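Local structure of glycoside hydrolase family 81 (6FOP) at residues Pro465-Phe470 with Ile521-Thr526; Asp415-Tyr420 with Gly475-Ser480; Lys452-Trp457 with Asn499-Ile504; Ser108-Asp113 with Thr228-Ser233. The protein probably hydrolyses beta-1,3-glucans such as laminarin, as a family 81 glycoside hydrolase of the Clostridium thermocellum cellulosome. All coordinates share one frame; numbering follows the deposited sequence. Where two conformers were deposited one is given.

Contact 1. Residues Pro465-Phe470 with Ile521-Thr526; sequences PFLRNF and IYLYTT. With CA (calcium ion), chain B.
F470 pushes its phenyl ring against helix 514-534, and most of the close packing gathers round that ring. L523 sends its CD2 methyl over one face, shifted toward the rim: CD2 sits 3.4 Å from F470 CG, and the approach is a CH-pi contact at 3.7 Å from CD2 to the ring centroid. T526 comes to the edge instead, its CG2 lying in the ring plane 3.6 Å from F470 CZ. T526 OG1 bonds back into its own helix, to the carbonyl O of Y522 (2.8 Å), and in the same rotamer CG2, anti to the backbone N, faces the ring. Y522 meets the same ring obliquely, the planes 75° apart, with its OH 3.5 Å from F470 CE2.

L467 is held more loosely. Its CD1 reaches the edge of the Y522 ring at 3.9 Å from CE2, while its CD2 and L523 CD2 are 4.5 Å apart. Beyond it the loop changes character. The side chains of L467 and F470 face the helix, while their carbonyl oxygens, together with that of R468, bind a calcium ion whose remaining ligands are four waters. Dry on one flank and hydrated on the other, this is a seven-coordinate calcium loop built on main-chain carbonyls, packed inside the helical C-terminal domain of family 81.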
# COMPACT_ATOMS: atom_id res chain seq x y z
N PRO A 465 1.90 -13.51 7.17
CA PRO A 465 3.15 -12.83 6.88
C PRO A 465 3.11 -11.39 7.39
O PRO A 465 2.02 -10.86 7.69
CB PRO A 465 3.22 -12.90 5.36
CG PRO A 465 1.79 -12.83 4.92
CD PRO A 465 1.02 -13.57 6.00
N PHE A 466 4.26 -10.75 7.49
CA PHE A 466 4.36 -9.38 7.98
C PHE A 466 3.79 -8.41 6.95
O PHE A 466 4.21 -8.41 5.80
CB PHE A 466 5.82 -9.04 8.26
CG PHE A 466 6.04 -7.70 8.88
CD1 PHE A 466 5.70 -7.46 10.20
CD2 PHE A 466 6.67 -6.69 8.17
CE1 PHE A 466 5.93 -6.22 10.76
CE2 PHE A 466 6.91 -5.46 8.73
CZ PHE A 466 6.55 -5.24 10.03
N LEU A 467 2.80 -7.62 7.36
CA LEU A 467 2.23 -6.56 6.52
C LEU A 467 1.93 -6.99 5.09
O LEU A 467 2.52 -6.48 4.11
CB LEU A 467 3.13 -5.31 6.53
CG LEU A 467 3.41 -4.61 7.85
CD1 LEU A 467 4.27 -3.38 7.61
CD2 LEU A 467 2.12 -4.25 8.59
N ARG A 468 0.98 -7.91 4.96
CA ARG A 468 0.69 -8.46 3.65
C ARG A 468 0.50 -7.43 2.55
O ARG A 468 1.35 -7.28 1.65
CB ARG A 468 -0.51 -9.42 3.66
CG ARG A 468 -0.71 -10.15 2.34
CD ARG A 468 -2.05 -10.85 2.23
NE ARG A 468 -2.27 -11.76 3.35
CZ ARG A 468 -1.77 -12.99 3.46
NH1 ARG A 468 -1.00 -13.53 2.50
NH2 ARG A 468 -1.99 -13.69 4.55
N ASN A 469 -0.61 -6.68 2.58
CA ASN A 469 -0.89 -5.82 1.43
C ASN A 469 -0.03 -4.57 1.32
O ASN A 469 0.23 -4.09 0.20
CB ASN A 469 -2.36 -5.49 1.35
CG ASN A 469 -3.19 -6.71 1.07
OD1 ASN A 469 -3.62 -7.39 2.01
ND2 ASN A 469 -3.37 -7.05 -0.19
N PHE A 470 0.48 -4.06 2.44
CA PHE A 470 1.23 -2.82 2.44
C PHE A 470 2.67 -3.07 2.02
O PHE A 470 3.28 -4.02 2.53
CB PHE A 470 1.20 -2.16 3.80
CG PHE A 470 1.72 -0.75 3.79
CD1 PHE A 470 0.97 0.27 3.16
CD2 PHE A 470 2.87 -0.40 4.43
CE1 PHE A 470 1.42 1.58 3.16
CE2 PHE A 470 3.31 0.91 4.44
CZ PHE A 470 2.58 1.90 3.80
N ILE A 521 -2.16 4.08 12.24
CA ILE A 521 -1.65 5.41 11.97
C ILE A 521 -0.48 5.34 11.00
O ILE A 521 -0.39 6.15 10.07
CB ILE A 521 -1.34 6.18 13.27
CG1 ILE A 521 -2.64 6.41 14.04
CG2 ILE A 521 -0.60 7.48 12.98
CD1 ILE A 521 -2.47 6.98 15.42
N TYR A 522 0.41 4.39 11.21
CA TYR A 522 1.52 4.13 10.28
C TYR A 522 1.05 3.88 8.86
O TYR A 522 1.48 4.53 7.87
CB TYR A 522 2.37 2.97 10.82
CG TYR A 522 3.28 2.28 9.80
CD1 TYR A 522 4.40 2.92 9.30
CD2 TYR A 522 2.98 1.02 9.30
CE1 TYR A 522 5.23 2.31 8.36
CE2 TYR A 522 3.79 0.43 8.35
CZ TYR A 522 4.90 1.07 7.89
OH TYR A 522 5.69 0.46 6.94
N LEU A 523 0.13 2.92 8.72
CA LEU A 523 -0.38 2.57 7.39
C LEU A 523 -1.11 3.71 6.72
O LEU A 523 -0.88 4.02 5.55
CB LEU A 523 -1.26 1.33 7.47
CG LEU A 523 -0.58 0.06 7.98
CD1 LEU A 523 -1.60 -1.01 8.35
CD2 LEU A 523 0.39 -0.49 6.92
N TYR A 524 -2.04 4.30 7.46
CA TYR A 524 -2.87 5.38 6.94
C TYR A 524 -2.04 6.57 6.51
O TYR A 524 -2.17 7.07 5.38
CB TYR A 524 -3.86 5.79 8.04
CG TYR A 524 -4.71 7.00 7.70
CD1 TYR A 524 -5.88 6.88 6.95
CD2 TYR A 524 -4.32 8.26 8.10
CE1 TYR A 524 -6.63 8.02 6.64
CE2 TYR A 524 -5.09 9.38 7.80
CZ TYR A 524 -6.24 9.26 7.07
OH TYR A 524 -6.97 10.37 6.78
N THR A 525 -1.19 7.05 7.40
CA THR A 525 -0.41 8.25 7.12
C THR A 525 0.51 8.03 5.93
O THR A 525 0.63 8.88 5.05
CB THR A 525 0.35 8.66 8.39
OG1 THR A 525 -0.58 8.83 9.49
CG2 THR A 525 1.08 9.96 8.18
N THR A 526 1.16 6.86 5.91
CA THR A 526 2.11 6.61 4.83
C THR A 526 1.38 6.43 3.49
O THR A 526 1.78 7.04 2.49
CB THR A 526 2.96 5.39 5.14
OG1 THR A 526 3.61 5.54 6.41
CG2 THR A 526 4.03 5.22 4.06
CA CA B . 3.59 -6.28 2.06
O HOH W 1 5.24 -6.81 3.70
O HOH W 2 2.86 -5.40 -0.08
O HOH W 3 5.64 -5.71 0.86
O HOH W 4 3.98 -8.50 1.31

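Contact 2. Residues Asp415-Tyr420 with Gly475-Ser480; sequences DHHFHY and GHSWAS
The imidazole of H417, which packs on S477 and A479, has F418 CD1 over one face, 3.4 Å above the plane and displaced toward the rim, and D415 CA in its plane at the edge. H417 CE1 in turn lies over a face of the F418 ring. In the other segment H476 CE1 covers a face of the W478 indole. These rings stand where the start of helix 416-433 meets a small two-stranded hairpin, 470-471 with 476-477, whose turn carries a G1 beta bulge at G475 and H476.

With CG tucked between its backbone N and carbonyl carbon (chi1 62°), H417 reaches across so that CD2 comes within 3.5 Å of S477 CB. Both polar ends look to other partners: H417 NE2 bonds Q491, and S477 OG bonds E527. F418 adds an oblique touch on A479, CE2 to CB 4.0 Å.

D415 occupies the N-cap position, though its side chain does not cap the helix. Its backbone N bonds A479 O at 3.0 Å, in the carbonyl plane but somewhat bent at 141°. Its carboxylate rests on the alanine methyl, OD1 to A479 CB 3.3 Å, and OD2 bonds a methylpentanediol molecule, probably from the crystallisation liquor. Within the hairpin, H476 ND1 donates to S477 O at 2.7 Å; that oxygen lies close to the plane of the H476 ring, while ND1 stands above the carbonyl plane of S477.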
# COMPACT_ATOMS: atom_id res chain seq x y z
N ASP A 415 -6.60 -8.59 -3.08
CA ASP A 415 -7.55 -7.62 -2.55
C ASP A 415 -8.02 -7.84 -1.11
O ASP A 415 -9.07 -7.31 -0.73
CB ASP A 415 -8.82 -7.53 -3.44
CG ASP A 415 -8.54 -7.12 -4.88
OD1 ASP A 415 -7.39 -6.83 -5.21
OD2 ASP A 415 -9.50 -7.13 -5.69
N HIS A 416 -7.30 -8.58 -0.28
CA HIS A 416 -7.86 -8.83 1.04
C HIS A 416 -8.05 -7.54 1.84
O HIS A 416 -8.97 -7.44 2.66
CB HIS A 416 -7.04 -9.83 1.86
CG HIS A 416 -7.17 -11.24 1.38
ND1 HIS A 416 -6.78 -12.32 2.14
CD2 HIS A 416 -7.64 -11.75 0.22
CE1 HIS A 416 -7.03 -13.44 1.49
NE2 HIS A 416 -7.55 -13.12 0.31
N HIS A 417 -7.14 -6.59 1.67
CA HIS A 417 -7.28 -5.30 2.35
C HIS A 417 -8.57 -4.57 1.93
O HIS A 417 -9.27 -4.02 2.80
CB HIS A 417 -6.01 -4.43 2.22
CG HIS A 417 -5.63 -4.04 0.82
ND1 HIS A 417 -5.92 -4.80 -0.29
CD2 HIS A 417 -4.97 -2.96 0.36
CE1 HIS A 417 -5.45 -4.20 -1.37
NE2 HIS A 417 -4.87 -3.08 -1.00
N PHE A 418 -8.89 -4.60 0.63
CA PHE A 418 -10.11 -3.95 0.15
C PHE A 418 -11.33 -4.62 0.79
O PHE A 418 -12.26 -3.94 1.25
CB PHE A 418 -10.25 -4.08 -1.36
CG PHE A 418 -9.14 -3.45 -2.18
CD1 PHE A 418 -8.35 -2.42 -1.71
CD2 PHE A 418 -8.96 -3.88 -3.49
CE1 PHE A 418 -7.42 -1.81 -2.54
CE2 PHE A 418 -8.01 -3.30 -4.29
CZ PHE A 418 -7.25 -2.26 -3.81
N HIS A 419 -11.38 -5.95 0.75
CA HIS A 419 -12.56 -6.64 1.25
C HIS A 419 -12.68 -6.46 2.76
O HIS A 419 -13.74 -6.10 3.29
CB HIS A 419 -12.50 -8.14 1.00
CG HIS A 419 -12.62 -8.60 -0.41
ND1 HIS A 419 -12.00 -8.03 -1.50
CD2 HIS A 419 -13.24 -9.70 -0.88
CE1 HIS A 419 -12.26 -8.76 -2.58
NE2 HIS A 419 -13.01 -9.77 -2.22
N TYR A 420 -11.61 -6.78 3.47
CA TYR A 420 -11.68 -6.85 4.91
C TYR A 420 -11.73 -5.47 5.57
O TYR A 420 -12.20 -5.36 6.69
CB TYR A 420 -10.56 -7.69 5.47
CG TYR A 420 -10.52 -9.14 5.00
CD1 TYR A 420 -11.52 -9.71 4.27
CD2 TYR A 420 -9.40 -9.92 5.28
CE1 TYR A 420 -11.46 -11.01 3.82
CE2 TYR A 420 -9.31 -11.20 4.83
CZ TYR A 420 -10.32 -11.75 4.08
OH TYR A 420 -10.27 -13.03 3.61
N GLY A 475 5.48 2.67 0.05
CA GLY A 475 4.55 3.44 0.87
C GLY A 475 3.09 3.29 0.54
O GLY A 475 2.30 4.14 0.95
N HIS A 476 2.72 2.25 -0.20
CA HIS A 476 1.34 2.02 -0.53
C HIS A 476 1.09 0.53 -0.60
O HIS A 476 2.06 -0.27 -0.54
CB HIS A 476 0.95 2.69 -1.86
CG HIS A 476 1.66 2.10 -3.04
ND1 HIS A 476 1.23 0.94 -3.65
CD2 HIS A 476 2.82 2.45 -3.64
CE1 HIS A 476 2.12 0.59 -4.58
NE2 HIS A 476 3.06 1.51 -4.61
N SER A 477 -0.14 0.14 -0.83
CA SER A 477 -0.54 -1.23 -0.91
C SER A 477 -0.58 -1.79 -2.31
O SER A 477 -0.55 -1.04 -3.31
CB SER A 477 -1.86 -1.41 -0.18
OG SER A 477 -1.75 -1.02 1.17
N TRP A 478 -0.65 -3.12 -2.38
CA TRP A 478 -0.71 -3.85 -3.62
C TRP A 478 -1.89 -4.81 -3.62
O TRP A 478 -2.16 -5.52 -2.63
CB TRP A 478 0.55 -4.66 -3.83
CG TRP A 478 1.82 -3.90 -4.10
CD1 TRP A 478 2.95 -3.95 -3.34
CD2 TRP A 478 2.14 -3.08 -5.23
NE1 TRP A 478 3.95 -3.20 -3.89
CE2 TRP A 478 3.48 -2.66 -5.05
CE3 TRP A 478 1.43 -2.61 -6.33
CZ2 TRP A 478 4.14 -1.88 -5.99
CZ3 TRP A 478 2.08 -1.84 -7.27
CH2 TRP A 478 3.43 -1.46 -7.07
N ALA A 479 -2.59 -4.83 -4.75
CA ALA A 479 -3.80 -5.63 -4.90
C ALA A 479 -3.59 -7.07 -5.30
O ALA A 479 -4.30 -7.95 -4.82
CB ALA A 479 -4.74 -4.96 -5.87
N SER A 480 -2.61 -7.33 -6.19
CA SER A 480 -2.46 -8.69 -6.74
C SER A 480 -1.72 -9.58 -5.76
O SER A 480 -0.65 -9.21 -5.30
CB SER A 480 -1.69 -8.64 -8.06
OG SER A 480 -1.52 -9.93 -8.61

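Contact 3. Residues Lys452-Trp457 with Asn499-Ile504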
# COMPACT_ATOMS: atom_id res chain seq x y z
N LYS A 452 -4.66 -9.22 11.12
CA LYS A 452 -3.42 -9.94 10.90
C LYS A 452 -3.32 -10.49 9.49
O LYS A 452 -2.21 -10.54 8.93
CB LYS A 452 -3.18 -11.05 11.94
CG LYS A 452 -2.83 -10.52 13.30
CD LYS A 452 -2.73 -11.65 14.32
CE LYS A 452 -2.02 -11.19 15.58
NZ LYS A 452 -0.55 -11.13 15.38
N ASP A 453 -4.42 -10.92 8.88
CA ASP A 453 -4.31 -11.39 7.52
C ASP A 453 -3.79 -10.28 6.59
O ASP A 453 -2.95 -10.55 5.73
CB ASP A 453 -5.63 -11.94 6.98
CG ASP A 453 -5.48 -12.46 5.56
OD1 ASP A 453 -4.85 -13.55 5.38
OD2 ASP A 453 -5.97 -11.78 4.64
N ILE A 454 -4.28 -9.04 6.75
CA ILE A 454 -3.92 -7.97 5.81
C ILE A 454 -2.75 -7.11 6.25
O ILE A 454 -2.10 -6.51 5.40
CB ILE A 454 -5.12 -7.08 5.49
CG1 ILE A 454 -5.61 -6.24 6.70
CG2 ILE A 454 -6.23 -7.94 4.89
CD1 ILE A 454 -6.73 -5.27 6.35
N ALA A 455 -2.44 -7.11 7.54
CA ALA A 455 -1.54 -6.14 8.16
C ALA A 455 -0.96 -6.66 9.49
O ALA A 455 -0.88 -5.95 10.46
CB ALA A 455 -2.25 -4.81 8.35
N ASN A 456 -0.48 -7.91 9.47
CA ASN A 456 0.13 -8.47 10.68
C ASN A 456 1.38 -7.63 11.04
O ASN A 456 2.26 -7.40 10.19
CB ASN A 456 0.52 -9.93 10.48
CG ASN A 456 1.08 -10.57 11.73
OD1 ASN A 456 0.87 -10.10 12.85
ND2 ASN A 456 1.85 -11.62 11.53
N TRP A 457 1.45 -7.20 12.28
CA TRP A 457 2.52 -6.35 12.83
C TRP A 457 3.55 -7.17 13.63
O TRP A 457 4.56 -6.61 14.05
CB TRP A 457 1.91 -5.28 13.74
CG TRP A 457 1.23 -5.87 14.95
CD1 TRP A 457 1.80 -6.08 16.16
CD2 TRP A 457 -0.09 -6.39 15.04
NE1 TRP A 457 0.92 -6.66 17.02
CE2 TRP A 457 -0.26 -6.87 16.35
CE3 TRP A 457 -1.18 -6.46 14.14
CZ2 TRP A 457 -1.45 -7.44 16.79
CZ3 TRP A 457 -2.34 -7.04 14.57
CH2 TRP A 457 -2.48 -7.51 15.88
N ASN A 499 -9.30 2.87 3.54
CA ASN A 499 -10.46 2.49 4.35
C ASN A 499 -10.08 1.43 5.37
O ASN A 499 -10.52 1.48 6.53
CB ASN A 499 -11.55 1.94 3.44
CG ASN A 499 -12.83 1.59 4.17
OD1 ASN A 499 -13.37 2.40 4.93
ND2 ASN A 499 -13.34 0.40 3.91
N ALA A 500 -9.28 0.43 4.96
CA ALA A 500 -8.84 -0.58 5.93
C ALA A 500 -7.99 0.05 7.02
O ALA A 500 -8.11 -0.27 8.21
CB ALA A 500 -8.08 -1.69 5.25
N TRP A 501 -7.10 0.96 6.64
CA TRP A 501 -6.18 1.53 7.59
C TRP A 501 -6.87 2.42 8.60
O TRP A 501 -6.60 2.32 9.82
CB TRP A 501 -5.04 2.26 6.89
CG TRP A 501 -4.31 1.48 5.85
CD1 TRP A 501 -3.66 2.03 4.80
CD2 TRP A 501 -4.17 0.04 5.70
NE1 TRP A 501 -3.06 1.05 4.04
CE2 TRP A 501 -3.37 -0.18 4.55
CE3 TRP A 501 -4.63 -1.07 6.41
CZ2 TRP A 501 -3.02 -1.46 4.11
CZ3 TRP A 501 -4.28 -2.35 5.96
CH2 TRP A 501 -3.47 -2.53 4.83
N GLN A 502 -7.81 3.25 8.14
CA GLN A 502 -8.59 4.06 9.09
C GLN A 502 -9.40 3.20 10.04
O GLN A 502 -9.53 3.52 11.22
CB GLN A 502 -9.44 5.12 8.38
CG GLN A 502 -10.62 4.60 7.56
CD GLN A 502 -11.91 4.50 8.34
OE1 GLN A 502 -12.15 5.24 9.28
NE2 GLN A 502 -12.76 3.59 7.89
N ALA A 503 -9.94 2.10 9.53
CA ALA A 503 -10.68 1.20 10.39
C ALA A 503 -9.79 0.61 11.48
O ALA A 503 -10.24 0.42 12.61
CB ALA A 503 -11.31 0.08 9.58
N ILE A 504 -8.53 0.28 11.15
CA ILE A 504 -7.57 -0.21 12.14
C ILE A 504 -7.28 0.84 13.21
O ILE A 504 -7.22 0.53 14.41
CB ILE A 504 -6.29 -0.70 11.44
CG1 ILE A 504 -6.59 -1.98 10.65
CG2 ILE A 504 -5.22 -1.01 12.46
CD1 ILE A 504 -5.44 -2.49 9.83
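Segment 452-457, on helix 440-455, runs past helix 494-511 at a fair distance, I454 and A500 having their CA atoms 8.9 Å apart and A455 and W501 9.0 Å, so the side chains must bridge the gap. I454 does most of this. A chi1 of 67° followed by a fully extended CG1 branch carries its CD1 into the angle between A500 and W501. There CD1 is 4.0 Å from A500 CB and 3.8 Å from W501 CZ3. The indole crosses the isoleucine obliquely, and a single corner of it, CZ3, also receives A455 CB at 4.0 Å. The same alanine methyl also meets I504 CD1, 4.2 Å away.

The polar groups of both segments turn elsewhere. K452 NZ bonds N456 OD1 at 3.1 Å from above the amide's carbonyl plane, forms a salt bridge with D461, and hangs over one face of the W457 ring. D453 is tied to R468 and H416, and Q502 NE2 folds back onto N499 OD1 at 3.2 Å.

W501 presents carbon to I454 and A455 while its NE1 bonds E527, so its polar edge is satisfied away from this interface. What joins the two helices here is therefore methyl and ring-carbon packing, whose strength rests on fit and burial, with charge and hydrogen bonding kept to the flanks.

Contact 4. Residues Ser108-Asp113 with Thr228-Ser233; sequences SDFAVD and TKVEWS
T228 crosses F110 obliquely and puts its CB over the centre of the ring, 3.4 Å above the plane; this CH-pi contact is only 3° off the normal. The fold here is all beta: residues 108-110 form the turn of the hairpin between strands 103-107 and 111-118, and this turn rests against strand 223-235, an edge strand of a three-stranded antiparallel sheet.

At a chi1 of 62°, T228 directs its hydroxyl into the turn while CG2 goes to the rim of the phenyl ring. OG1 accepts from F110 N at 2.8 Å and shares a hydrogen bond with S108 OG at 2.7 Å, where either may donate. The same phenyl ring reaches on to V230, CE1 to CG1 4.1 Å.

K229 and D109 cross at about a right angle. In one of its two conformers the lysine chain curls back, bent at chi2 and chi4, so that its NZ can bond T228 O at 2.9 Å and pair with D227; D109 OD1 is then 4.2 Å from NZ, too far for a salt bridge. T228 O also accepts from D109 N at 3.1 Å, which arrives from the opposite face of its plane to that NZ. The carboxylate of D109 is shared: R459 forms a salt bridge to OD2, and that same oxygen takes V230 N on its anti lone pair at 2.8 Å.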
# COMPACT_ATOMS: atom_id res chain seq x y z
N SER A 108 12.47 -9.98 3.12
CA SER A 108 12.47 -8.98 4.17
C SER A 108 11.59 -7.78 3.77
O SER A 108 10.82 -7.86 2.81
CB SER A 108 13.90 -8.60 4.56
OG SER A 108 14.60 -8.10 3.45
N ASP A 109 11.72 -6.66 4.47
CA ASP A 109 10.71 -5.61 4.28
C ASP A 109 10.84 -4.88 2.96
O ASP A 109 9.86 -4.31 2.48
CB ASP A 109 10.74 -4.62 5.46
CG ASP A 109 10.25 -5.25 6.79
OD1 ASP A 109 9.81 -6.41 6.83
OD2 ASP A 109 10.33 -4.56 7.80
N PHE A 110 12.04 -4.88 2.37
CA PHE A 110 12.26 -4.31 1.04
C PHE A 110 13.37 -5.01 0.26
O PHE A 110 14.01 -4.40 -0.62
CB PHE A 110 12.42 -2.76 1.08
CG PHE A 110 13.30 -2.19 2.16
CD1 PHE A 110 12.79 -1.97 3.46
CD2 PHE A 110 14.57 -1.72 1.86
CE1 PHE A 110 13.57 -1.36 4.42
CE2 PHE A 110 15.35 -1.11 2.84
CZ PHE A 110 14.86 -0.97 4.13
N ALA A 111 13.52 -6.31 0.47
CA ALA A 111 14.45 -7.11 -0.31
C ALA A 111 13.95 -8.54 -0.39
O ALA A 111 13.12 -8.99 0.42
CB ALA A 111 15.87 -7.03 0.25
N VAL A 112 14.54 -9.28 -1.33
CA VAL A 112 14.28 -10.72 -1.49
C VAL A 112 15.59 -11.42 -1.87
O VAL A 112 16.35 -10.89 -2.68
CB VAL A 112 13.19 -11.01 -2.55
CG1 VAL A 112 13.51 -10.38 -3.90
CG2 VAL A 112 12.89 -12.48 -2.69
N ASP A 113 15.82 -12.58 -1.27
CA ASP A 113 16.86 -13.50 -1.71
C ASP A 113 16.16 -14.63 -2.45
O ASP A 113 15.24 -15.24 -1.90
CB ASP A 113 17.59 -14.12 -0.53
CG ASP A 113 18.35 -13.12 0.33
OD1 ASP A 113 18.65 -11.99 -0.10
OD2 ASP A 113 18.65 -13.50 1.49
N THR A 228 16.48 -6.28 5.67
CA THR A 228 15.88 -4.96 5.59
C THR A 228 14.67 -4.93 6.54
O THR A 228 13.89 -5.91 6.60
CB THR A 228 15.45 -4.55 4.17
OG1 THR A 228 14.45 -5.45 3.67
CG2 THR A 228 16.67 -4.53 3.22
N LYS A 229 14.54 -3.82 7.26
CA LYS A 229 13.52 -3.68 8.31
C LYS A 229 12.97 -2.28 8.38
O LYS A 229 13.73 -1.30 8.35
CB LYS A 229 14.14 -4.00 9.69
CG LYS A 229 14.55 -5.45 9.90
CD LYS A 229 13.39 -6.33 10.37
CE LYS A 229 13.61 -7.81 10.02
NZ LYS A 229 13.24 -8.00 8.56
N VAL A 230 11.65 -2.19 8.56
CA VAL A 230 10.99 -0.94 8.98
C VAL A 230 10.52 -1.03 10.41
O VAL A 230 10.16 -2.09 10.89
CB VAL A 230 9.84 -0.52 8.08
CG1 VAL A 230 10.37 -0.27 6.68
CG2 VAL A 230 8.69 -1.53 8.10
N GLU A 231 10.55 0.13 11.09
CA GLU A 231 9.94 0.28 12.40
C GLU A 231 9.22 1.63 12.39
O GLU A 231 9.61 2.52 11.64
CB GLU A 231 10.98 0.30 13.52
CG GLU A 231 11.97 -0.82 13.54
CD GLU A 231 13.17 -0.39 14.38
OE1 GLU A 231 14.16 0.21 13.85
OE2 GLU A 231 13.06 -0.57 15.58
N TRP A 232 8.18 1.77 13.20
CA TRP A 232 7.42 3.02 13.23
C TRP A 232 7.09 3.44 14.65
O TRP A 232 7.05 2.62 15.56
CB TRP A 232 6.12 2.92 12.41
CG TRP A 232 5.24 1.81 12.82
CD1 TRP A 232 4.29 1.84 13.81
CD2 TRP A 232 5.19 0.50 12.25
NE1 TRP A 232 3.67 0.63 13.88
CE2 TRP A 232 4.19 -0.21 12.94
CE3 TRP A 232 5.89 -0.14 11.21
CZ2 TRP A 232 3.90 -1.54 12.65
CZ3 TRP A 232 5.58 -1.43 10.92
CH2 TRP A 232 4.60 -2.13 11.64
N SER A 233 6.82 4.74 14.79
CA SER A 233 6.41 5.31 16.06
C SER A 233 5.45 6.47 15.86
O SER A 233 5.76 7.40 15.11
CB SER A 233 7.65 5.76 16.84
OG SER A 233 7.26 6.36 18.06

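In the fold
All four contacts are buried, but they differ in depth and chemistry. Contacts 1 and 2 have their centres about 7 Å from the chain centre, contact 3 about 11 Å and contact 4 about 14 Å. The first three interlock within the helical C-terminal domain: L467 N bonds N456 O between contacts 1 and 3, H416 joins D453 between contacts 2 and 3, and N469 pairs with W478 between contacts 1 and 2. Contact 4 belongs to the beta sheets and meets contact 1 by packing of D109 and W232 on F466 and Y522. Contact 3 is wholly apolar, contact 1 adds a metal, contact 2 one backbone bond, and contact 4 is the most polar.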